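Local coordinates for PAN2-PAN3 deadenylation complex catalytic subunit pan2 (Neurospora crassa, PDB 4CZW), which serves as the catalytic subunit of the PAN deadenylation complex, probably shortening the poly(A) tails of mRNA with its exonuclease domain, at residues T203-P211 with L267-H278; G234-K242 with N253-F261. One frame throughout, in Å; residues are numbered along the deposited sequence.

Contact 1 (T203-P211 with L267-H278); sequences TFVNKLCYP and LALCTEITTAEH
Tyr210 and Leu208 reach from 203-211 across Thr271, and this end of the contact is its closely packed part. Tyr210 OH donates to Thr271 O at 2.8 Å, approaching 29° off the carbonyl plane, and is also hydrogen-bonded to Trp282 NE1, which fixes the tip of the ring. The Tyr210 ring leans obliquely on His278, centroids 4.3 Å apart and planes at 31°, with Tyr210 CD2 over the rim of one imidazole face. OG1 of Thr275, the N-cap residue of the following helix, lies over the centre of the opposite face, while Thr274 N donates to His278 ND1 in the ring plane (3.2 Å), so the imidazole is kept from turning. Leu208 puts CG beside its backbone N (chi1 -64°), which lays CD1 over Thr271 CA at 3.7 Å; Val230 and Trp282 cover it from outside the pair. Upstream the chains form a short parallel bridge, in which Cys270 N donates to Asn206 O (2.9 Å) and Leu208 N to Cys270 O (2.8 Å), whereas the bond from Asn206 N to Ala268 O is weak. Since 266-270 also pairs antiparallel with 385-394, residues 206-207 add a short edge to the large mixed sheet of the USP-like domain, consistent with the palm of that fold. On the face of Lys207 and Cys270, Val205 CG1 touches Cys270 SG, and Met139 of helix 130-149 packs on Val205. Water 1 bridges Phe204 O and Ala268 N, beyond the last direct bond. The solvent side is looser: Lys207 runs out extended, its CD passing Glu272 OE1 at 3.7 Å, but NZ stays beyond salt-bridge range. Glu272, bent at chi2, has a long, weak ion pair from OE2 to Lys135 NZ.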
loop_
_atom_site.group_PDB
_atom_site.type_symbol
_atom_site.label_atom_id
_atom_site.label_comp_id
_atom_site.label_asym_id
_atom_site.label_seq_id
_atom_site.Cartn_x
_atom_site.Cartn_y
_atom_site.Cartn_z
ATOM N N THR A 203 -14.585 -9.344 15.625
ATOM C CA THR A 203 -14.981 -9.016 14.261
ATOM C C THR A 203 -14.208 -7.823 13.706
ATOM O O THR A 203 -14.337 -6.704 14.202
ATOM C CB THR A 203 -16.488 -8.713 14.174
ATOM O OG1 THR A 203 -17.233 -9.850 14.625
ATOM C CG2 THR A 203 -16.884 -8.384 12.743
ATOM N N PHE A 204 -13.406 -8.068 12.676
ATOM C CA PHE A 204 -12.696 -6.999 11.983
ATOM C C PHE A 204 -13.469 -6.561 10.743
ATOM O O PHE A 204 -13.611 -5.367 10.475
ATOM C CB PHE A 204 -11.285 -7.441 11.589
ATOM C CG PHE A 204 -10.362 -7.647 12.756
ATOM C CD1 PHE A 204 -9.865 -6.564 13.462
ATOM C CD2 PHE A 204 -9.980 -8.923 13.139
ATOM C CE1 PHE A 204 -9.011 -6.750 14.533
ATOM C CE2 PHE A 204 -9.126 -9.114 14.209
ATOM C CZ PHE A 204 -8.642 -8.026 14.907
ATOM N N VAL A 205 -13.963 -7.539 9.991
ATOM C CA VAL A 205 -14.719 -7.274 8.774
ATOM C C VAL A 205 -16.083 -7.955 8.826
ATOM O O VAL A 205 -16.178 -9.151 9.097
ATOM C CB VAL A 205 -13.958 -7.753 7.522
ATOM C CG1 VAL A 205 -14.772 -7.478 6.266
ATOM C CG2 VAL A 205 -12.595 -7.082 7.437
ATOM N N ASN A 206 -17.138 -7.189 8.569
ATOM C CA ASN A 206 -18.494 -7.724 8.603
ATOM C C ASN A 206 -18.974 -8.208 7.239
ATOM O O ASN A 206 -18.450 -7.800 6.202
ATOM C CB ASN A 206 -19.462 -6.675 9.149
ATOM C CG ASN A 206 -19.288 -6.442 10.636
ATOM O OD1 ASN A 206 -18.589 -5.520 11.056
ATOM N ND2 ASN A 206 -19.922 -7.285 11.442
ATOM N N LYS A 207 -19.972 -9.086 7.252
ATOM C CA LYS A 207 -20.536 -9.634 6.024
ATOM C C LYS A 207 -22.009 -9.267 5.890
ATOM O O LYS A 207 -22.765 -9.352 6.856
ATOM C CB LYS A 207 -20.374 -11.155 5.990
ATOM C CG LYS A 207 -18.943 -11.641 6.141
ATOM C CD LYS A 207 -18.879 -13.160 6.126
ATOM C CE LYS A 207 -17.457 -13.662 6.311
ATOM N NZ LYS A 207 -17.390 -15.149 6.302
ATOM N N LEU A 208 -22.412 -8.862 4.691
ATOM C CA LEU A 208 -23.805 -8.512 4.435
ATOM C C LEU A 208 -24.689 -9.754 4.470
ATOM O O LEU A 208 -24.224 -10.866 4.221
ATOM C CB LEU A 208 -23.945 -7.800 3.088
ATOM C CG LEU A 208 -23.243 -6.447 2.952
ATOM C CD1 LEU A 208 -23.605 -5.783 1.632
ATOM C CD2 LEU A 208 -23.584 -5.541 4.126
ATOM N N CYS A 209 -25.966 -9.558 4.782
ATOM C CA CYS A 209 -26.914 -10.664 4.867
ATOM C C CYS A 209 -28.220 -10.321 4.156
ATOM O O CYS A 209 -28.783 -9.245 4.358
ATOM C CB CYS A 209 -27.183 -11.024 6.329
ATOM S SG CYS A 209 -28.256 -12.459 6.562
ATOM N N TYR A 210 -28.700 -11.244 3.328
ATOM C CA TYR A 210 -29.895 -11.008 2.525
ATOM C C TYR A 210 -31.051 -11.913 2.944
ATOM O O TYR A 210 -30.836 -13.057 3.343
ATOM C CB TYR A 210 -29.582 -11.211 1.040
ATOM C CG TYR A 210 -28.391 -10.415 0.556
ATOM C CD1 TYR A 210 -28.528 -9.086 0.175
ATOM C CD2 TYR A 210 -27.130 -10.992 0.482
ATOM C CE1 TYR A 210 -27.440 -8.355 -0.266
ATOM C CE2 TYR A 210 -26.039 -10.269 0.042
ATOM C CZ TYR A 210 -26.199 -8.951 -0.331
ATOM O OH TYR A 210 -25.113 -8.228 -0.770
ATOM N N PRO A 211 -32.288 -11.397 2.856
ATOM C CA PRO A 211 -33.489 -12.164 3.208
ATOM C C PRO A 211 -33.866 -13.194 2.145
ATOM O O PRO A 211 -33.102 -13.410 1.202
ATOM C CB PRO A 211 -34.566 -11.085 3.321
ATOM C CG PRO A 211 -34.117 -10.026 2.379
ATOM C CD PRO A 211 -32.616 -10.013 2.467
ATOM N N LEU A 267 -15.472 1.023 8.601
ATOM C CA LEU A 267 -16.443 -0.043 8.396
ATOM C C LEU A 267 -16.233 -0.772 7.071
ATOM O O LEU A 267 -16.724 -0.340 6.028
ATOM C CB LEU A 267 -17.865 0.522 8.461
ATOM C CG LEU A 267 -19.011 -0.491 8.460
ATOM C CD1 LEU A 267 -18.923 -1.402 9.673
ATOM C CD2 LEU A 267 -20.355 0.220 8.418
ATOM N N ALA A 268 -15.501 -1.881 7.122
ATOM C CA ALA A 268 -15.286 -2.716 5.944
ATOM C C ALA A 268 -16.395 -3.757 5.826
ATOM O O ALA A 268 -16.733 -4.426 6.802
ATOM C CB ALA A 268 -13.925 -3.388 6.007
ATOM N N LEU A 269 -16.956 -3.894 4.628
ATOM C CA LEU A 269 -18.103 -4.773 4.424
ATOM C C LEU A 269 -17.928 -5.712 3.233
ATOM O O LEU A 269 -17.594 -5.278 2.131
ATOM C CB LEU A 269 -19.373 -3.942 4.235
ATOM C CG LEU A 269 -19.761 -2.998 5.374
ATOM C CD1 LEU A 269 -20.964 -2.154 4.983
ATOM C CD2 LEU A 269 -20.040 -3.781 6.647
ATOM N N CYS A 270 -18.162 -7.000 3.464
ATOM C CA CYS A 270 -18.177 -7.984 2.387
ATOM C C CYS A 270 -19.609 -8.215 1.916
ATOM O O CYS A 270 -20.495 -8.509 2.717
ATOM C CB CYS A 270 -17.546 -9.302 2.842
ATOM S SG CYS A 270 -15.760 -9.223 3.095
ATOM N N THR A 271 -19.828 -8.079 0.612
ATOM C CA THR A 271 -21.172 -8.145 0.047
ATOM C C THR A 271 -21.765 -9.550 0.089
ATOM O O THR A 271 -22.976 -9.710 0.249
ATOM C CB THR A 271 -21.187 -7.646 -1.409
ATOM O OG1 THR A 271 -20.252 -8.404 -2.185
ATOM C CG2 THR A 271 -20.813 -6.173 -1.470
ATOM N N GLU A 272 -20.907 -10.557 -0.060
ATOM C CA GLU A 272 -21.321 -11.961 -0.038
ATOM C C GLU A 272 -22.407 -12.264 -1.069
ATOM O O GLU A 272 -23.383 -12.951 -0.771
ATOM C CB GLU A 272 -21.806 -12.355 1.361
ATOM C CG GLU A 272 -20.771 -12.156 2.455
ATOM C CD GLU A 272 -19.512 -12.967 2.222
ATOM O OE1 GLU A 272 -19.473 -14.142 2.642
ATOM O OE2 GLU A 272 -18.559 -12.429 1.619
ATOM N N ILE A 273 -22.230 -11.746 -2.279
ATOM C CA ILE A 273 -23.164 -12.001 -3.371
ATOM C C ILE A 273 -22.971 -13.409 -3.928
ATOM O O ILE A 273 -21.909 -13.730 -4.461
ATOM C CB ILE A 273 -22.995 -10.977 -4.507
ATOM C CG1 ILE A 273 -23.221 -9.558 -3.982
ATOM C CG2 ILE A 273 -23.946 -11.288 -5.649
ATOM C CD1 ILE A 273 -22.956 -8.478 -5.007
ATOM N N THR A 274 -23.998 -14.244 -3.805
ATOM C CA THR A 274 -23.888 -15.643 -4.206
ATOM C C THR A 274 -24.941 -16.060 -5.230
ATOM O O THR A 274 -24.659 -16.852 -6.129
ATOM C CB THR A 274 -23.995 -16.582 -2.987
ATOM O OG1 THR A 274 -25.212 -16.313 -2.281
ATOM C CG2 THR A 274 -22.817 -16.377 -2.049
ATOM N N THR A 275 -26.152 -15.530 -5.094
ATOM C CA THR A 275 -27.256 -15.939 -5.955
ATOM C C THR A 275 -27.589 -14.891 -7.009
ATOM O O THR A 275 -27.110 -13.760 -6.952
ATOM C CB THR A 275 -28.528 -16.230 -5.135
ATOM O OG1 THR A 275 -29.019 -15.013 -4.561
ATOM C CG2 THR A 275 -28.228 -17.228 -4.027
ATOM N N ALA A 276 -28.417 -15.280 -7.973
ATOM C CA ALA A 276 -28.859 -14.368 -9.022
ATOM C C ALA A 276 -29.769 -13.283 -8.458
ATOM O O ALA A 276 -29.793 -12.158 -8.957
ATOM C CB ALA A 276 -29.569 -15.136 -10.126
ATOM N N GLU A 277 -30.512 -13.630 -7.410
ATOM C CA GLU A 277 -31.413 -12.687 -6.752
ATOM C C GLU A 277 -30.628 -11.590 -6.048
ATOM O O GLU A 277 -31.106 -10.464 -5.909
ATOM C CB GLU A 277 -32.314 -13.410 -5.750
ATOM C CG GLU A 277 -33.172 -14.504 -6.372
ATOM C CD GLU A 277 -34.106 -13.967 -7.439
ATOM O OE1 GLU A 277 -34.629 -12.848 -7.262
ATOM O OE2 GLU A 277 -34.321 -14.663 -8.452
ATOM N N HIS A 278 -29.422 -11.926 -5.604
ATOM C CA HIS A 278 -28.541 -10.951 -4.975
ATOM C C HIS A 278 -28.065 -9.927 -5.999
ATOM O O HIS A 278 -27.958 -8.739 -5.697
ATOM C CB HIS A 278 -27.341 -11.646 -4.331
ATOM C CG HIS A 278 -27.696 -12.523 -3.170
ATOM N ND1 HIS A 278 -26.857 -13.507 -2.693
ATOM C CD2 HIS A 278 -28.800 -12.560 -2.387
ATOM C CE1 HIS A 278 -27.430 -14.114 -1.668
ATOM N NE2 HIS A 278 -28.610 -13.557 -1.461
HETATM O O HOH W 1 -15.055 -3.035 9.640
#

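Contact 2 (G234-K242 with N253-F261); sequences GLENEAVNK and NLDQRKIIF
An antiparallel hairpin pairing joins Glu238-Lys242 to Asn253-Arg257 along the outer edge of a four-stranded sheet, where 238-245 is the last strand and 183-190 flanks the other side of 250-262. Ala239 with Gln256 and Asn241 with Leu254 are the hydrogen-bonded pairs; Gln256 N meets Ala239 O at 3.0 Å, and Leu254 N comes to Asn241 O from above its carbonyl plane. On the face of these pairs the Asn241 and Gln256 side chains cross at about a right angle, their amide planes 29° apart, and Asn241 ND2 donates to Gln256 OE1 (3.3 Å), which lies nearly in the amide plane of Asn241. The other face carries charge. Asp255 has CG anti to its amide nitrogen (chi1 176°), which brings the carboxylate to the edge of the Arg257 guanidinium; Arg257 NE donates to the syn lone pair of Asp255 OD2 at 2.9 Å. Across the strands Arg257 NH1 makes a longer salt bridge to Glu238 OE2 (3.5 Å), the carboxylate and guanidinium planes turned 52° apart. A leucine in place of Arg257 would probably leave the carboxylates of Asp255 and Glu238 without the cation they share. Nearer the helix end, Lys258 N donates to Asn237 O, tilted well off the carbonyl plane, and the extended Lys258 chain passes Leu235 O, with CD 3.6 Å away, before NZ reaches Thr203. Ile260 CD1 closes this end against Leu235 CB (3.9 Å), and Val301 packs on both side chains. At the far end Asn253 OD1 lies alongside Lys242 CG. Long antiparallel strands that carry a four-cysteine zinc site, here Cys190, Cys193, Cys245 and Cys248, are characteristic of the fingers of the ubiquitin-specific protease fold.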
loop_
_atom_site.group_PDB
_atom_site.type_symbol
_atom_site.label_atom_id
_atom_site.label_comp_id
_atom_site.label_asym_id
_atom_site.label_seq_id
_atom_site.Cartn_x
_atom_site.Cartn_y
_atom_site.Cartn_z
ATOM N N GLY A 234 -26.602 -8.038 8.699
ATOM C CA GLY A 234 -25.258 -8.585 8.684
ATOM C C GLY A 234 -24.552 -8.440 10.017
ATOM O O GLY A 234 -23.916 -9.378 10.497
ATOM N N LEU A 235 -24.662 -7.258 10.615
ATOM C CA LEU A 235 -24.019 -6.974 11.894
ATOM C C LEU A 235 -24.588 -7.833 13.021
ATOM O O LEU A 235 -23.842 -8.392 13.824
ATOM C CB LEU A 235 -24.165 -5.491 12.243
ATOM C CG LEU A 235 -23.349 -4.509 11.399
ATOM C CD1 LEU A 235 -23.875 -3.094 11.556
ATOM C CD2 LEU A 235 -21.886 -4.570 11.791
ATOM N N GLU A 236 -25.913 -7.933 13.072
ATOM C CA GLU A 236 -26.582 -8.698 14.118
ATOM C C GLU A 236 -26.604 -10.189 13.796
ATOM O O GLU A 236 -26.364 -10.593 12.658
ATOM C CB GLU A 236 -28.009 -8.183 14.319
ATOM C CG GLU A 236 -28.082 -6.739 14.788
ATOM C CD GLU A 236 -29.507 -6.240 14.914
ATOM O OE1 GLU A 236 -30.410 -6.862 14.316
ATOM O OE2 GLU A 236 -29.724 -5.227 15.611
ATOM N N ASN A 237 -26.893 -11.003 14.808
ATOM C CA ASN A 237 -26.952 -12.450 14.638
ATOM C C ASN A 237 -27.791 -13.122 15.721
ATOM O O ASN A 237 -27.325 -13.327 16.841
ATOM C CB ASN A 237 -25.541 -13.044 14.632
ATOM C CG ASN A 237 -25.506 -14.477 14.123
ATOM O OD1 ASN A 237 -26.536 -15.147 14.033
ATOM N ND2 ASN A 237 -24.312 -14.955 13.793
ATOM N N GLU A 238 -29.030 -13.459 15.379
ATOM C CA GLU A 238 -29.893 -14.219 16.273
ATOM C C GLU A 238 -30.039 -15.648 15.761
ATOM O O GLU A 238 -30.235 -15.868 14.566
ATOM C CB GLU A 238 -31.268 -13.559 16.401
ATOM C CG GLU A 238 -31.250 -12.194 17.068
ATOM C CD GLU A 238 -32.638 -11.597 17.206
ATOM O OE1 GLU A 238 -33.593 -12.174 16.646
ATOM O OE2 GLU A 238 -32.773 -10.551 17.877
ATOM N N ALA A 239 -29.940 -16.615 16.667
ATOM C CA ALA A 239 -30.014 -18.020 16.282
ATOM C C ALA A 239 -30.464 -18.903 17.441
ATOM O O ALA A 239 -30.356 -18.523 18.607
ATOM C CB ALA A 239 -28.665 -18.491 15.755
ATOM N N VAL A 240 -30.973 -20.084 17.105
ATOM C CA VAL A 240 -31.385 -21.063 18.103
ATOM C C VAL A 240 -30.767 -22.424 17.804
ATOM O O VAL A 240 -30.999 -22.999 16.741
ATOM C CB VAL A 240 -32.920 -21.209 18.164
ATOM C CG1 VAL A 240 -33.309 -22.317 19.129
ATOM C CG2 VAL A 240 -33.567 -19.892 18.567
ATOM N N ASN A 241 -29.974 -22.931 18.742
ATOM C CA ASN A 241 -29.347 -24.239 18.587
ATOM C C ASN A 241 -29.400 -25.051 19.875
ATOM O O ASN A 241 -29.378 -24.492 20.972
ATOM C CB ASN A 241 -27.893 -24.090 18.132
ATOM C CG ASN A 241 -27.771 -23.410 16.783
ATOM O OD1 ASN A 241 -28.015 -24.023 15.743
ATOM N ND2 ASN A 241 -27.386 -22.140 16.793
ATOM N N LYS A 242 -29.471 -26.370 19.736
ATOM C CA LYS A 242 -29.474 -27.255 20.893
ATOM C C LYS A 242 -28.081 -27.353 21.500
ATOM O O LYS A 242 -27.104 -27.612 20.798
ATOM C CB LYS A 242 -29.984 -28.647 20.510
ATOM C CG LYS A 242 -31.455 -28.685 20.129
ATOM C CD LYS A 242 -31.916 -30.103 19.839
ATOM C CE LYS A 242 -33.399 -30.142 19.509
ATOM N NZ LYS A 242 -33.865 -31.524 19.206
ATOM N N ASN A 253 -32.718 -26.021 24.114
ATOM C CA ASN A 253 -32.651 -25.024 23.055
ATOM C C ASN A 253 -32.020 -23.748 23.600
ATOM O O ASN A 253 -32.463 -23.215 24.616
ATOM C CB ASN A 253 -34.041 -24.732 22.485
ATOM C CG ASN A 253 -34.568 -25.862 21.622
ATOM O OD1 ASN A 253 -33.806 -26.546 20.940
ATOM N ND2 ASN A 253 -35.881 -26.059 21.645
ATOM N N LEU A 254 -30.978 -23.266 22.932
ATOM C CA LEU A 254 -30.254 -22.097 23.412
ATOM C C LEU A 254 -30.474 -20.884 22.516
ATOM O O LEU A 254 -30.236 -20.936 21.308
ATOM C CB LEU A 254 -28.759 -22.402 23.522
ATOM C CG LEU A 254 -28.371 -23.599 24.395
ATOM C CD1 LEU A 254 -26.858 -23.696 24.525
ATOM C CD2 LEU A 254 -29.025 -23.514 25.765
ATOM N N ASP A 255 -30.931 -19.790 23.118
ATOM C CA ASP A 255 -31.146 -18.542 22.397
ATOM C C ASP A 255 -29.878 -17.697 22.404
ATOM O O ASP A 255 -29.514 -17.108 23.424
ATOM C CB ASP A 255 -32.312 -17.764 23.007
ATOM C CG ASP A 255 -32.519 -16.412 22.354
ATOM O OD1 ASP A 255 -32.292 -16.293 21.131
ATOM O OD2 ASP A 255 -32.911 -15.465 23.067
ATOM N N GLN A 256 -29.215 -17.641 21.255
ATOM C CA GLN A 256 -27.936 -16.957 21.127
ATOM C C GLN A 256 -28.061 -15.694 20.282
ATOM O O GLN A 256 -28.386 -15.759 19.097
ATOM C CB GLN A 256 -26.900 -17.898 20.515
ATOM C CG GLN A 256 -26.749 -19.210 21.268
ATOM C CD GLN A 256 -26.405 -20.372 20.357
ATOM O OE1 GLN A 256 -26.209 -20.198 19.155
ATOM N NE2 GLN A 256 -26.337 -21.570 20.928
ATOM N N ARG A 257 -27.804 -14.545 20.897
ATOM C CA ARG A 257 -27.893 -13.273 20.192
ATOM C C ARG A 257 -26.595 -12.487 20.319
ATOM O O ARG A 257 -26.008 -12.405 21.399
ATOM C CB ARG A 257 -29.067 -12.449 20.722
ATOM C CG ARG A 257 -30.351 -13.244 20.882
ATOM C CD ARG A 257 -31.549 -12.337 21.085
ATOM N NE ARG A 257 -32.757 -13.097 21.391
ATOM C CZ ARG A 257 -33.989 -12.604 21.317
ATOM N NH1 ARG A 257 -34.183 -11.350 20.934
ATOM N NH2 ARG A 257 -35.029 -13.371 21.618
ATOM N N LYS A 258 -26.146 -11.911 19.210
ATOM C CA LYS A 258 -24.921 -11.123 19.204
ATOM C C LYS A 258 -25.180 -9.721 19.740
ATOM O O LYS A 258 -25.722 -8.867 19.038
ATOM C CB LYS A 258 -24.330 -11.052 17.795
ATOM C CG LYS A 258 -22.961 -10.396 17.732
ATOM C CD LYS A 258 -22.343 -10.531 16.350
ATOM C CE LYS A 258 -20.916 -10.005 16.331
ATOM N NZ LYS A 258 -20.262 -10.204 15.008
ATOM N N ILE A 259 -24.794 -9.491 20.991
ATOM C CA ILE A 259 -24.970 -8.190 21.623
ATOM C C ILE A 259 -23.879 -7.228 21.167
ATOM O O ILE A 259 -22.704 -7.422 21.472
ATOM C CB ILE A 259 -24.947 -8.296 23.158
ATOM C CG1 ILE A 259 -25.886 -9.408 23.631
ATOM C CG2 ILE A 259 -25.320 -6.965 23.790
ATOM C CD1 ILE A 259 -27.330 -9.204 23.226
ATOM N N ILE A 260 -24.277 -6.188 20.442
ATOM C CA ILE A 260 -23.324 -5.255 19.851
ATOM C C ILE A 260 -23.140 -4.004 20.708
ATOM O O ILE A 260 -24.103 -3.310 21.030
ATOM C CB ILE A 260 -23.766 -4.845 18.434
ATOM C CG1 ILE A 260 -23.910 -6.090 17.553
ATOM C CG2 ILE A 260 -22.777 -3.863 17.826
ATOM C CD1 ILE A 260 -24.389 -5.804 16.151
ATOM N N PHE A 261 -21.891 -3.725 21.069
ATOM C CA PHE A 261 -21.567 -2.586 21.921
ATOM C C PHE A 261 -21.089 -1.385 21.108
ATOM O O PHE A 261 -21.618 -0.282 21.246
ATOM C CB PHE A 261 -20.501 -2.977 22.946
ATOM C CG PHE A 261 -20.898 -4.132 23.821
ATOM C CD1 PHE A 261 -22.170 -4.202 24.364
ATOM C CD2 PHE A 261 -20.002 -5.151 24.093
ATOM C CE1 PHE A 261 -22.538 -5.263 25.168
ATOM C CE2 PHE A 261 -20.365 -6.217 24.894
ATOM C CZ PHE A 261 -21.634 -6.273 25.433
#

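Contact 2 is nested in the chain loop that contact 1 closes: strand 206-207 leads toward helix 227-235, and strand 250-262 runs on into 266-270. Their centres are 18 Å apart, yet they touch where Lys258 NZ probably hydrogen-bonds Thr203 OG1 (3.1 Å) and where Asn206 ND2 packs on Leu235 CD2 (3.4 Å). Contact 1 thus lies at the base, in the large mixed sheet, and contact 2 extends outward to the zinc site, the Leu254 side chain being about 4 Å from that of Cys190 and about 6 Å from the zinc ion. Both belong to the USP-like scaffold, predicted to be catalytically inactive, and neither includes the probable metal ligands of the exonuclease domain.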